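YfkN protein (Bacillus subtilis subsp. subtilis, PDB 3GVE) belongs to the calcineurin-like phosphoesterase family and holds a magnesium and a manganese ion close together in one shared metal site. Local coordinates at residues Ile168-Pro173 with Ile211-His216; Ala215-Glu220 with Asn230-Leu235; Gly248-Leu253 with Val277-Ser282. One frame throughout, in Å; residues are numbered along the deposited sequence.

Contact 1. Residues Ile168-Pro173 with Ile211-His216. With MG (magnesium ion), chain D.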
ATOM      1  N   ILE A 168       9.613   4.982 -26.186  1.00  8.80           N
ATOM      2  CA  ILE A 168      10.029   3.609 -25.932  1.00  8.52           C
ATOM      3  C   ILE A 168       9.772   3.320 -24.458  1.00  8.58           C
ATOM      4  O   ILE A 168       9.906   4.194 -23.629  1.00 10.18           O
ATOM      5  CB  ILE A 168      11.532   3.395 -26.288  1.00  9.07           C
ATOM      6  CG1 ILE A 168      11.938   1.919 -26.133  1.00 10.04           C
ATOM      7  CG2 ILE A 168      12.452   4.320 -25.466  1.00  9.86           C
ATOM      8  CD1 ILE A 168      13.330   1.584 -26.736  1.00 11.03           C
ATOM      9  N   GLY A 169       9.405   2.090 -24.142  1.00  8.36           N
ATOM     10  CA  GLY A 169       9.094   1.737 -22.759  1.00  8.33           C
ATOM     11  C   GLY A 169       9.801   0.479 -22.294  1.00  7.85           C
ATOM     12  O   GLY A 169      10.112  -0.381 -23.079  1.00  8.49           O
ATOM     13  N   PHE A 170      10.015   0.399 -20.989  1.00  7.97           N
ATOM     14  CA  PHE A 170      10.704  -0.718 -20.325  1.00  8.57           C
ATOM     15  C   PHE A 170      10.026  -1.120 -19.026  1.00  8.10           C
ATOM     16  O   PHE A 170       9.517  -0.279 -18.309  1.00  8.65           O
ATOM     17  CB  PHE A 170      12.165  -0.356 -20.007  1.00  9.62           C
ATOM     18  CG  PHE A 170      12.887   0.256 -21.154  1.00  9.54           C
ATOM     19  CD1 PHE A 170      13.376  -0.526 -22.189  1.00  9.65           C
ATOM     20  CD2 PHE A 170      13.056   1.615 -21.212  1.00 10.71           C
ATOM     21  CE1 PHE A 170      14.029   0.053 -23.256  1.00 10.90           C
ATOM     22  CE2 PHE A 170      13.716   2.201 -22.273  1.00 10.99           C
ATOM     23  CZ  PHE A 170      14.204   1.413 -23.306  1.00 11.60           C
ATOM     24  N   VAL A 171      10.064  -2.414 -18.731  1.00  8.36           N
ATOM     25  CA  VAL A 171       9.534  -2.962 -17.480  1.00  7.85           C
ATOM     26  C   VAL A 171      10.618  -3.822 -16.811  1.00  8.22           C
ATOM     27  O   VAL A 171      11.508  -4.315 -17.476  1.00  9.24           O
ATOM     28  CB  VAL A 171       8.228  -3.784 -17.747  1.00  8.77           C
ATOM     29  CG1 VAL A 171       8.557  -5.121 -18.419  1.00  9.66           C
ATOM     30  CG2 VAL A 171       7.426  -4.002 -16.464  1.00  9.74           C
ATOM     31  N   PRO A 172      10.573  -3.988 -15.494  1.00  8.31           N
ATOM     32  CA  PRO A 172      11.638  -4.789 -14.866  1.00  9.48           C
ATOM     33  C   PRO A 172      11.532  -6.276 -15.239  1.00  8.91           C
ATOM     34  O   PRO A 172      10.456  -6.828 -15.315  1.00  9.89           O
ATOM     35  CB  PRO A 172      11.400  -4.592 -13.361  1.00  9.86           C
ATOM     36  CG  PRO A 172      10.683  -3.255 -13.276  1.00 10.12           C
ATOM     37  CD  PRO A 172       9.757  -3.294 -14.481  1.00  9.45           C
ATOM     38  N   PRO A 173      12.678  -6.914 -15.458  1.00 10.03           N
ATOM     39  CA  PRO A 173      12.683  -8.345 -15.790  1.00 10.59           C
ATOM     40  C   PRO A 173      12.146  -9.234 -14.673  1.00 10.01           C
ATOM     41  O   PRO A 173      11.793 -10.365 -14.952  1.00 10.65           O
ATOM     42  CB  PRO A 173      14.162  -8.655 -16.077  1.00 12.33           C
ATOM     43  CG  PRO A 173      14.832  -7.376 -16.240  1.00 14.40           C
ATOM     44  CD  PRO A 173      14.028  -6.323 -15.536  1.00 11.26           C
ATOM     45  N   ILE A 211      13.678  11.357 -28.338  1.00 10.44           N
ATOM     46  CA  ILE A 211      13.313  10.041 -27.828  1.00 10.61           C
ATOM     47  C   ILE A 211      13.000  10.131 -26.328  1.00  9.04           C
ATOM     48  O   ILE A 211      13.833  10.578 -25.542  1.00  9.68           O
ATOM     49  CB  ILE A 211      14.431   8.984 -28.090  1.00 11.34           C
ATOM     50  CG1 ILE A 211      14.544   8.678 -29.597  1.00 12.47           C
ATOM     51  CG2 ILE A 211      14.147   7.698 -27.302  1.00 12.23           C
ATOM     52  CD1 ILE A 211      15.686   7.753 -29.964  1.00 13.93           C
ATOM     53  N   ILE A 212      11.789   9.686 -25.966  1.00  8.75           N
ATOM     54  CA  ILE A 212      11.312   9.727 -24.531  1.00  8.30           C
ATOM     55  C   ILE A 212      11.213   8.309 -24.064  1.00  8.78           C
ATOM     56  O   ILE A 212      10.531   7.463 -24.691  1.00  8.93           O
ATOM     57  CB  ILE A 212       9.967  10.439 -24.460  1.00  9.18           C
ATOM     58  CG1 ILE A 212      10.109  11.901 -24.942  1.00 10.26           C
ATOM     59  CG2 ILE A 212       9.500  10.416 -23.004  1.00  9.81           C
ATOM     60  CD1 ILE A 212       8.799  12.569 -25.225  1.00 11.05           C
ATOM     61  N   ALA A 213      11.942   7.993 -22.994  1.00  8.23           N
ATOM     62  CA  ALA A 213      11.857   6.668 -22.394  1.00  8.20           C
ATOM     63  C   ALA A 213      10.825   6.642 -21.284  1.00  8.28           C
ATOM     64  O   ALA A 213      10.994   7.431 -20.301  1.00  8.85           O
ATOM     65  CB  ALA A 213      13.244   6.297 -21.811  1.00  9.40           C
ATOM     66  N   LEU A 214       9.833   5.784 -21.419  1.00  8.01           N
ATOM     67  CA  LEU A 214       8.903   5.489 -20.352  1.00  7.81           C
ATOM     68  C   LEU A 214       9.492   4.282 -19.612  1.00  7.42           C
ATOM     69  O   LEU A 214       9.209   3.139 -19.902  1.00  8.18           O
ATOM     70  CB  LEU A 214       7.516   5.238 -20.937  1.00  8.22           C
ATOM     71  CG  LEU A 214       7.036   6.348 -21.897  1.00  8.70           C
ATOM     72  CD1 LEU A 214       5.672   6.034 -22.472  1.00  9.62           C
ATOM     73  CD2 LEU A 214       7.031   7.727 -21.263  1.00  9.47           C
ATOM     74  N   ALA A 215      10.377   4.597 -18.674  1.00  7.74           N
ATOM     75  CA  ALA A 215      11.162   3.590 -17.995  1.00  8.40           C
ATOM     76  C   ALA A 215      10.511   3.226 -16.676  1.00  7.14           C
ATOM     77  O   ALA A 215      10.667   3.918 -15.693  1.00  7.41           O
ATOM     78  CB  ALA A 215      12.579   4.112 -17.778  1.00  9.48           C
ATOM     79  N   HIS A 216       9.767   2.124 -16.679  1.00  7.68           N
ATOM     80  CA  HIS A 216       9.109   1.685 -15.444  1.00  7.53           C
ATOM     81  C   HIS A 216      10.129   0.940 -14.604  1.00  7.36           C
ATOM     82  O   HIS A 216      10.184  -0.276 -14.572  1.00  8.28           O
ATOM     83  CB  HIS A 216       7.837   0.840 -15.626  1.00  8.00           C
ATOM     84  CG  HIS A 216       7.096   0.665 -14.333  1.00  7.54           C
ATOM     85  ND1 HIS A 216       6.169   1.581 -13.895  1.00  8.45           N
ATOM     86  CD2 HIS A 216       7.250  -0.221 -13.320  1.00  8.02           C
ATOM     87  CE1 HIS A 216       5.749   1.243 -12.689  1.00  8.55           C
ATOM     88  NE2 HIS A 216       6.383   0.147 -12.321  1.00  8.81           N
TER
HETATM   89 MG    MG D 403       6.198  -1.172 -10.417  1.00  8.74          MG
HETATM   90  O   HOH W   1       6.007  -0.171  -8.199  1.00  9.99           O

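Contact 2. Residues Ala215-Glu220 with Asn230-Leu235. With MG (magnesium ion), chain D.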
ATOM      1  N   ALA A 215      10.377   4.597 -18.674  1.00  7.74           N
ATOM      2  CA  ALA A 215      11.162   3.590 -17.995  1.00  8.40           C
ATOM      3  C   ALA A 215      10.511   3.226 -16.676  1.00  7.14           C
ATOM      4  O   ALA A 215      10.667   3.918 -15.693  1.00  7.41           O
ATOM      5  CB  ALA A 215      12.579   4.112 -17.778  1.00  9.48           C
ATOM      6  N   HIS A 216       9.767   2.124 -16.679  1.00  7.68           N
ATOM      7  CA  HIS A 216       9.109   1.685 -15.444  1.00  7.53           C
ATOM      8  C   HIS A 216      10.129   0.940 -14.604  1.00  7.36           C
ATOM      9  O   HIS A 216      10.184  -0.276 -14.572  1.00  8.28           O
ATOM     10  CB  HIS A 216       7.837   0.840 -15.626  1.00  8.00           C
ATOM     11  CG  HIS A 216       7.096   0.665 -14.333  1.00  7.54           C
ATOM     12  ND1 HIS A 216       6.169   1.581 -13.895  1.00  8.45           N
ATOM     13  CD2 HIS A 216       7.250  -0.221 -13.320  1.00  8.02           C
ATOM     14  CE1 HIS A 216       5.749   1.243 -12.689  1.00  8.55           C
ATOM     15  NE2 HIS A 216       6.383   0.147 -12.321  1.00  8.81           N
ATOM     16  N   THR A 217      10.938   1.740 -13.929  1.00  7.68           N
ATOM     17  CA  THR A 217      12.111   1.266 -13.212  1.00  8.33           C
ATOM     18  C   THR A 217      12.670   2.475 -12.474  1.00  7.29           C
ATOM     19  O   THR A 217      12.538   3.582 -12.930  1.00  8.55           O
ATOM     20  CB  THR A 217      13.136   0.633 -14.195  1.00  8.77           C
ATOM     21  OG1 THR A 217      14.224   0.051 -13.475  1.00  9.11           O
ATOM     22  CG2 THR A 217      13.669   1.649 -15.212  1.00 10.38           C
ATOM     23  N   GLY A 218      13.270   2.235 -11.320  1.00  8.12           N
ATOM     24  CA  GLY A 218      13.743   3.297 -10.460  1.00  8.44           C
ATOM     25  C   GLY A 218      15.217   3.586 -10.613  1.00  8.26           C
ATOM     26  O   GLY A 218      15.863   3.180 -11.562  1.00  8.91           O
ATOM     27  N   ILE A 219      15.731   4.290  -9.615  1.00  8.11           N
ATOM     28  CA  ILE A 219      17.038   4.927  -9.636  1.00  8.58           C
ATOM     29  C   ILE A 219      17.885   4.387  -8.502  1.00  9.40           C
ATOM     30  O   ILE A 219      17.424   4.313  -7.380  1.00 12.03           O
ATOM     31  CB  ILE A 219      16.896   6.476  -9.446  1.00  9.81           C
ATOM     32  CG1 ILE A 219      16.106   7.103 -10.602  1.00 10.54           C
ATOM     33  CG2 ILE A 219      18.261   7.127  -9.253  1.00 11.83           C
ATOM     34  CD1 ILE A 219      15.521   8.485 -10.299  1.00 11.44           C
ATOM     35  N   GLU A 220      19.117   4.016  -8.827  1.00  9.38           N
ATOM     36  CA  GLU A 220      20.159   3.794  -7.833  1.00  9.13           C
ATOM     37  C   GLU A 220      21.276   4.784  -8.138  1.00  9.18           C
ATOM     38  O   GLU A 220      21.349   5.350  -9.200  1.00 10.18           O
ATOM     39  CB  GLU A 220      20.671   2.349  -7.866  1.00  9.94           C
ATOM     40  CG  GLU A 220      19.596   1.282  -7.545  1.00 11.60           C
ATOM     41  CD  GLU A 220      19.043   1.373  -6.124  1.00 15.10           C
ATOM     42  OE1 GLU A 220      19.615   2.054  -5.273  1.00 16.64           O
ATOM     43  OE2 GLU A 220      18.015   0.740  -5.853  1.00 18.62           O
ATOM     44  N   ASN A 230      16.105  -1.732 -10.938  1.00  8.84           N
ATOM     45  CA  ASN A 230      16.039  -0.272 -10.918  1.00  8.79           C
ATOM     46  C   ASN A 230      17.216   0.307 -11.699  1.00  8.76           C
ATOM     47  O   ASN A 230      18.263   0.565 -11.154  1.00  9.79           O
ATOM     48  CB  ASN A 230      15.991   0.220  -9.462  1.00  9.12           C
ATOM     49  CG  ASN A 230      14.663  -0.114  -8.799  1.00  9.82           C
ATOM     50  OD1 ASN A 230      13.616   0.299  -9.263  1.00 10.58           O
ATOM     51  ND2 ASN A 230      14.711  -0.872  -7.713  1.00 10.52           N
ATOM     52  N   ALA A 231      16.991   0.498 -12.985  1.00  8.63           N
ATOM     53  CA  ALA A 231      18.055   0.662 -13.958  1.00  9.23           C
ATOM     54  C   ALA A 231      18.212   2.045 -14.577  1.00  8.60           C
ATOM     55  O   ALA A 231      18.935   2.178 -15.537  1.00  9.27           O
ATOM     56  CB  ALA A 231      17.882  -0.387 -15.086  1.00  9.82           C
ATOM     57  N   VAL A 232      17.528   3.058 -14.052  1.00  8.20           N
ATOM     58  CA  VAL A 232      17.588   4.389 -14.663  1.00  8.60           C
ATOM     59  C   VAL A 232      19.014   4.966 -14.777  1.00  8.54           C
ATOM     60  O   VAL A 232      19.363   5.566 -15.771  1.00  8.84           O
ATOM     61  CB  VAL A 232      16.657   5.387 -13.952  1.00  9.73           C
ATOM     62  CG1 VAL A 232      16.961   6.821 -14.433  1.00  9.90           C
ATOM     63  CG2 VAL A 232      15.188   5.026 -14.244  1.00 11.05           C
ATOM     64  N   PHE A 233      19.825   4.794 -13.742  1.00  8.36           N
ATOM     65  CA  PHE A 233      21.198   5.307 -13.801  1.00  8.83           C
ATOM     66  C   PHE A 233      21.940   4.693 -14.988  1.00  8.25           C
ATOM     67  O   PHE A 233      22.663   5.360 -15.682  1.00  9.13           O
ATOM     68  CB  PHE A 233      21.938   5.011 -12.495  1.00  9.11           C
ATOM     69  CG  PHE A 233      23.341   5.553 -12.457  1.00  9.14           C
ATOM     70  CD1 PHE A 233      23.605   6.832 -11.999  1.00 10.31           C
ATOM     71  CD2 PHE A 233      24.393   4.762 -12.870  1.00  9.79           C
ATOM     72  CE1 PHE A 233      24.927   7.313 -11.957  1.00 11.52           C
ATOM     73  CE2 PHE A 233      25.708   5.238 -12.827  1.00 10.71           C
ATOM     74  CZ  PHE A 233      25.968   6.509 -12.368  1.00 11.69           C
ATOM     75  N   ASP A 234      21.750   3.398 -15.188  1.00  8.42           N
ATOM     76  CA  ASP A 234      22.379   2.689 -16.297  1.00  9.03           C
ATOM     77  C   ASP A 234      21.820   3.073 -17.669  1.00  9.14           C
ATOM     78  O   ASP A 234      22.565   3.194 -18.621  1.00  9.74           O
ATOM     79  CB  ASP A 234      22.321   1.179 -16.038  1.00  9.95           C
ATOM     80  CG  ASP A 234      22.944   0.811 -14.700  1.00 10.72           C
ATOM     81  OD1 ASP A 234      24.085   1.205 -14.442  1.00 11.25           O
ATOM     82  OD2 ASP A 234      22.266   0.192 -13.907  1.00 10.86           O
ATOM     83  N   LEU A 235      20.510   3.276 -17.755  1.00  9.43           N
ATOM     84  CA  LEU A 235      19.928   3.828 -18.967  1.00 10.33           C
ATOM     85  C   LEU A 235      20.565   5.171 -19.315  1.00  9.55           C
ATOM     86  O   LEU A 235      20.933   5.422 -20.449  1.00 11.31           O
ATOM     87  CB  LEU A 235      18.434   4.035 -18.788  1.00 12.25           C
ATOM     88  CG  LEU A 235      17.553   2.853 -19.134  1.00 14.45           C
ATOM     89  CD1 LEU A 235      16.107   3.223 -18.776  1.00 15.77           C
ATOM     90  CD2 LEU A 235      17.651   2.479 -20.637  1.00 13.74           C
TER
HETATM   91 MG    MG D 403       6.198  -1.172 -10.417  1.00  8.74          MG
HETATM   92  O   HOH W   2      19.634   2.923 -11.513  1.00  9.53           O
HETATM   93  O   HOH W   3      17.256  -1.771  -6.638  1.00 15.41           O
HETATM   94  O   HOH W   1       6.007  -0.171  -8.199  1.00  9.99           O

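Contact 3. Residues Gly248-Leu253 with Val277-Ser282. With MG (magnesium ion), chain D; MN (manganese (II) ion), chain C.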
ATOM      1  N   GLY A 248       9.837   5.533 -12.504  1.00  8.34           N
ATOM      2  CA  GLY A 248       8.808   5.138 -11.544  1.00  8.55           C
ATOM      3  C   GLY A 248       9.264   3.936 -10.717  1.00  7.92           C
ATOM      4  O   GLY A 248      10.430   3.825 -10.385  1.00  8.30           O
ATOM      5  N   HIS A 249       8.296   3.068 -10.443  1.00  7.58           N
ATOM      6  CA  HIS A 249       8.451   1.783  -9.790  1.00  8.18           C
ATOM      7  C   HIS A 249       8.741   1.907  -8.289  1.00  8.29           C
ATOM      8  O   HIS A 249       8.112   1.243  -7.507  1.00  8.89           O
ATOM      9  CB  HIS A 249       9.488   0.921 -10.518  1.00  8.90           C
ATOM     10  CG  HIS A 249       9.615  -0.463  -9.971  1.00  8.44           C
ATOM     11  ND1 HIS A 249       8.561  -1.353  -9.943  1.00  8.98           N
ATOM     12  CD2 HIS A 249      10.675  -1.109  -9.430  1.00  8.61           C
ATOM     13  CE1 HIS A 249       8.972  -2.489  -9.409  1.00  8.99           C
ATOM     14  NE2 HIS A 249      10.247  -2.365  -9.085  1.00  9.68           N
ATOM     15  N   GLN A 250       9.709   2.737  -7.905  1.00  8.41           N
ATOM     16  CA  GLN A 250      10.128   2.865  -6.506  1.00  8.71           C
ATOM     17  C   GLN A 250       9.165   3.670  -5.631  1.00  8.44           C
ATOM     18  O   GLN A 250       9.229   3.600  -4.417  1.00 10.44           O
ATOM     19  CB  GLN A 250      11.528   3.473  -6.413  1.00  9.43           C
ATOM     20  CG  GLN A 250      12.648   2.488  -6.667  1.00 10.35           C
ATOM     21  CD  GLN A 250      13.994   3.169  -6.861  1.00 10.90           C
ATOM     22  OE1 GLN A 250      14.075   4.307  -7.267  1.00 11.01           O
ATOM     23  NE2 GLN A 250      15.052   2.435  -6.596  1.00 12.46           N
ATOM     24  N   HIS A 251       8.271   4.424  -6.251  1.00  8.26           N
ATOM     25  CA  HIS A 251       7.338   5.270  -5.502  1.00  9.10           C
ATOM     26  C   HIS A 251       8.085   6.384  -4.723  1.00  8.99           C
ATOM     27  O   HIS A 251       7.578   6.899  -3.735  1.00 10.11           O
ATOM     28  CB  HIS A 251       6.421   4.435  -4.565  1.00 10.01           C
ATOM     29  CG  HIS A 251       5.477   3.499  -5.273  1.00 10.06           C
ATOM     30  ND1 HIS A 251       4.352   2.997  -4.662  1.00 11.49           N
ATOM     31  CD2 HIS A 251       5.494   2.959  -6.520  1.00 10.35           C
ATOM     32  CE1 HIS A 251       3.702   2.212  -5.505  1.00 11.32           C
ATOM     33  NE2 HIS A 251       4.385   2.152  -6.632  1.00 10.65           N
ATOM     34  N   GLY A 252       9.274   6.753  -5.200  1.00  9.38           N
ATOM     35  CA  GLY A 252      10.068   7.835  -4.630  1.00  9.39           C
ATOM     36  C   GLY A 252       9.928   9.155  -5.369  1.00  9.15           C
ATOM     37  O   GLY A 252       9.033   9.290  -6.196  1.00  9.20           O
ATOM     38  N   LEU A 253      10.810  10.114  -5.067  1.00  9.56           N
ATOM     39  CA  LEU A 253      10.792  11.417  -5.693  1.00  9.18           C
ATOM     40  C   LEU A 253      12.091  11.639  -6.428  1.00  9.50           C
ATOM     41  O   LEU A 253      13.180  11.395  -5.859  1.00 11.00           O
ATOM     42  CB  LEU A 253      10.622  12.541  -4.633  1.00 10.93           C
ATOM     43  CG  LEU A 253       9.376  12.441  -3.746  1.00 12.62           C
ATOM     44  CD1 LEU A 253       9.311  13.705  -2.824  1.00 14.01           C
ATOM     45  CD2 LEU A 253       8.138  12.314  -4.531  1.00 12.88           C
ATOM     46  N   VAL A 277      15.337  13.651 -15.946  1.00  8.74           N
ATOM     47  CA  VAL A 277      14.660  12.496 -15.386  1.00  8.51           C
ATOM     48  C   VAL A 277      13.668  12.987 -14.347  1.00  8.15           C
ATOM     49  O   VAL A 277      13.986  13.853 -13.558  1.00  8.49           O
ATOM     50  CB  VAL A 277      15.666  11.580 -14.656  1.00  8.94           C
ATOM     51  CG1 VAL A 277      14.952  10.381 -14.012  1.00  9.88           C
ATOM     52  CG2 VAL A 277      16.764  11.120 -15.621  1.00 10.16           C
ATOM     53  N   VAL A 278      12.480  12.414 -14.353  1.00  7.97           N
ATOM     54  CA  VAL A 278      11.513  12.712 -13.301  1.00  7.72           C
ATOM     55  C   VAL A 278      10.904  11.423 -12.763  1.00  7.50           C
ATOM     56  O   VAL A 278      10.698  10.471 -13.497  1.00  8.80           O
ATOM     57  CB  VAL A 278      10.401  13.696 -13.782  1.00  8.34           C
ATOM     58  CG1 VAL A 278      11.031  15.044 -14.170  1.00  8.93           C
ATOM     59  CG2 VAL A 278       9.587  13.103 -14.939  1.00  9.19           C
HETATM   60  N   MSE A 279      10.610  11.431 -11.472  1.00  7.74           N
HETATM   61  CA  MSE A 279       9.908  10.332 -10.815  1.00  8.40           C
HETATM   62  C   MSE A 279       8.870  10.960  -9.891  1.00  8.16           C
HETATM   63  O   MSE A 279       9.176  11.397  -8.781  1.00  8.40           O
HETATM   64  CB  MSE A 279      10.856   9.434 -10.009  1.00  9.14           C
HETATM   65  CG  MSE A 279      10.119   8.302  -9.276  1.00  9.30           C
HETATM   66 SE   MSE A 279      11.245   7.349  -8.017  0.75 12.62          SE
HETATM   67  CE  MSE A 279      12.431   6.483  -9.262  1.00 10.95           C
ATOM     68  N   PRO A 280       7.639  11.010 -10.372  1.00  8.19           N
ATOM     69  CA  PRO A 280       6.588  11.721  -9.640  1.00  8.45           C
ATOM     70  C   PRO A 280       5.794  10.854  -8.665  1.00  9.41           C
ATOM     71  O   PRO A 280       4.599  10.720  -8.757  1.00  9.13           O
ATOM     72  CB  PRO A 280       5.700  12.262 -10.761  1.00  9.41           C
ATOM     73  CG  PRO A 280       5.824  11.254 -11.836  1.00  9.35           C
ATOM     74  CD  PRO A 280       7.271  10.809 -11.789  1.00  8.90           C
ATOM     75  N   SER A 281       6.491  10.304  -7.690  1.00  8.92           N
ATOM     76  CA  SER A 281       5.872   9.650  -6.536  1.00  9.06           C
ATOM     77  C   SER A 281       4.989   8.471  -6.984  1.00  8.28           C
ATOM     78  O   SER A 281       5.387   7.678  -7.817  1.00  8.89           O
ATOM     79  CB  SER A 281       5.084  10.699  -5.712  1.00  9.94           C
ATOM     80  OG  SER A 281       4.671  10.149  -4.469  1.00 10.89           O
ATOM     81  N   SER A 282       3.816   8.349  -6.385  1.00  8.68           N
ATOM     82  CA  SER A 282       2.867   7.300  -6.733  1.00  9.04           C
ATOM     83  C   SER A 282       1.452   7.833  -6.501  1.00  8.71           C
ATOM     84  O   SER A 282       1.266   8.849  -5.862  1.00  9.89           O
ATOM     85  CB  SER A 282       3.126   6.029  -5.926  1.00 10.41           C
ATOM     86  OG  SER A 282       2.912   6.262  -4.554  1.00 11.48           O
TER
HETATM   87 MG    MG D 403       6.198  -1.172 -10.417  1.00  8.74          MG
HETATM   88 MN    MN C 402       3.979   0.685  -8.288  1.00  9.50          MN
HETATM   89  O   HOH W   1       6.007  -0.171  -8.199  1.00  9.99           O
HETATM   90  O   HOH W   4       7.174   5.642  -8.679  1.00  9.20           O
HETATM   91  O   HOH W   5       4.934   7.627  -3.300  1.00 15.90           O
HETATM   92  O   HOH W   6       3.720  -1.118  -6.975  1.00 11.75           O

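Contact 1. Residues Ile168-Pro173 with Ile211-His216
Ile168 and Phe170 are bound to segment 211-216 by four backbone hydrogen bonds. Ile168 uses both its polar atoms: its N donates to Ile212 O at 3.0 Å, and its O takes Leu214 N at 2.7 Å. Phe170 does the same one step on, its N to Leu214 O and its O from His216 N at 2.9 Å. The two strands run parallel, 22° apart. Gly169 lies close to its partner strand, and its CA reaches Leu214 O at 3.2 Å as a CA-H...O contact.

Strands 160-170 and 210-215 are neighbours in a mixed sheet, and the chain joins them through a beta-alpha-beta crossover that includes helix 192-205. This helix covers the face bearing Ile168, Phe170, Ala213 and Ala215. Leu214 lies on the other face, where it meets Val60 of strand 57-61.

Apolar contacts fill the helix-covered face. Phe170 has CG beside its backbone N (chi1 -48°), which sets the ring edge against Ala213 CB, 4.1 Å from CE2. Ile168 CG2 touches Ala213 CB and Ile211 CG2.

The metal contact lies past the strand end. His216 has CG anti to its N (chi1 -169°), and NE2 binds the magnesium ion at 2.3 Å. ND1 is hydrogen-bonded to Asn62 O. With both ring nitrogens engaged, the rotation of the ring is fixed. Pro172 comes to the ring edge, CD 4.1 Å from CD2. The same CD lies 3.0 Å from His216 O, a buried oxygen with no polar partner.

Contact 2. Residues Ala215-Glu220 with Asn230-Leu235
Thr217 and Gly218, in the loop after strand 210-215, bind the N-terminal end of helix 232-238, where Ala231 is the N-cap residue. Thr217 has OG1 anti to its backbone N (chi1 -174°), which turns the hydroxyl to Ala231 N and leaves CG2 beside Val232. OG1 accepts Ala231 N at 2.8 Å in a nearly straight bond (159°) and is also hydrogen-bonded to Glu229 O. Two bonds therefore hold this hydroxyl. Gly218 is gripped at both ends. Its N donates to Asn230 OD1 at 2.8 Å, in the amide plane and on a lone pair, although the bond is bent (136°). Its O takes Val232 N at 3.0 Å. That bond uses an N-H of the first helical turn, which has no carbonyl within the helix to meet.

Helix 232-238 follows strand 210-215 in the chain and packs beside the sheet. Between them the chain turns in an inverse gamma turn at His216, whose ring points away from the helix to the magnesium ion. The apolar side lies against the sheet and helix 192-205. Val232 CG2 lies 3.8 Å from Thr217 CG2, and Val232 CB lies 3.8 Å from Ile219 CG1. One turn on, Leu235 CD1 meets Ala215 CB at 3.8 Å.

Two waters join the outer part. One accepts from Glu220 N and Phe233 N and donates to Asn230 O, so the Phe233 N-H is satisfied without a protein acceptor. The other donates to Glu220 OE2 and accepts from Asn230 ND2. Here the carboxylate and amide do not bond directly, with OE2 4.1 Å from ND2. The Glu220 chain bends back at chi2, and its OE1 forms a salt bridge with Lys341 of the second subunit.

Contact 3. Residues Gly248-Leu253 with Val277-Ser282
Met279, a selenomethionine in this model, has CG anti to its backbone N (chi1 178°) and then bends at its last torsion (chi3 -68°). This brings the end of the side chain against segment 248-253. CE lies 3.4 Å from Gln250 OE1 and 3.5 Å from Gly248 O, while SE rests on Gly252 C at 3.5 Å. Gln250 crosses the Met279 side chain at about a right angle. Its OE1 is hydrogen-bonded to Ile219 N.

His251 has CG beside its backbone N (chi1 -65°), which places its ring over Ser282. Ser282 CB sits on one face of the ring, 3.6 Å from the centroid, in a CH-pi contact. NE2 is left to bind the manganese ion at 2.2 Å.

Direct backbone bonding across the contact is slight. Ser281 N gives one weak bond to Gly252 O at 3.1 Å. Leu253 CD2 packs on Ser281 CB at 3.7 Å, near Tyr286, and Lys33 of the second subunit also reaches Leu253. Waters do much of the joining. One accepts from His251 N and donates to Ser281 O. Another donates to His251 O and bonds to both Ser281 OG and Ser282 OG.

The His249 side chain leaves the backbone on the side away from segment 277-282, and its ND1 binds the magnesium ion at 2.4 Å. Its NE2 is hydrogen-bonded to Glu229 OE2. A third water bridges the two metals and lies within hydrogen-bonding distance of His249 O, and Asp64 also binds both metals. Gly248 to His251 read Gly-His-Gln-His, the GHxH signature that brings two histidines to the two-metal centre of calcineurin-like phosphoesterases.

Contact 1 is the most regular and lies wholly in the core, two parallel strands joined by backbone bonds. Contact 2 is largely buried too, but side chains and waters share its bonding with the backbone. Contact 3 is only partly buried and relies on packing and water. Contacts 1 and 2 share Ala215 and His216, and Phe170 packs on Leu235 between them. Contact 3 lies on the same sheet as contact 1. Contacts 2 and 3 meet where Asn230 packs on His249 and Gln250, and both reach the second subunit. Contacts 1 and 2 reach the magnesium ion through His216 and contact 3 through His249; the two rings meet there, and contact 3 adds the manganese.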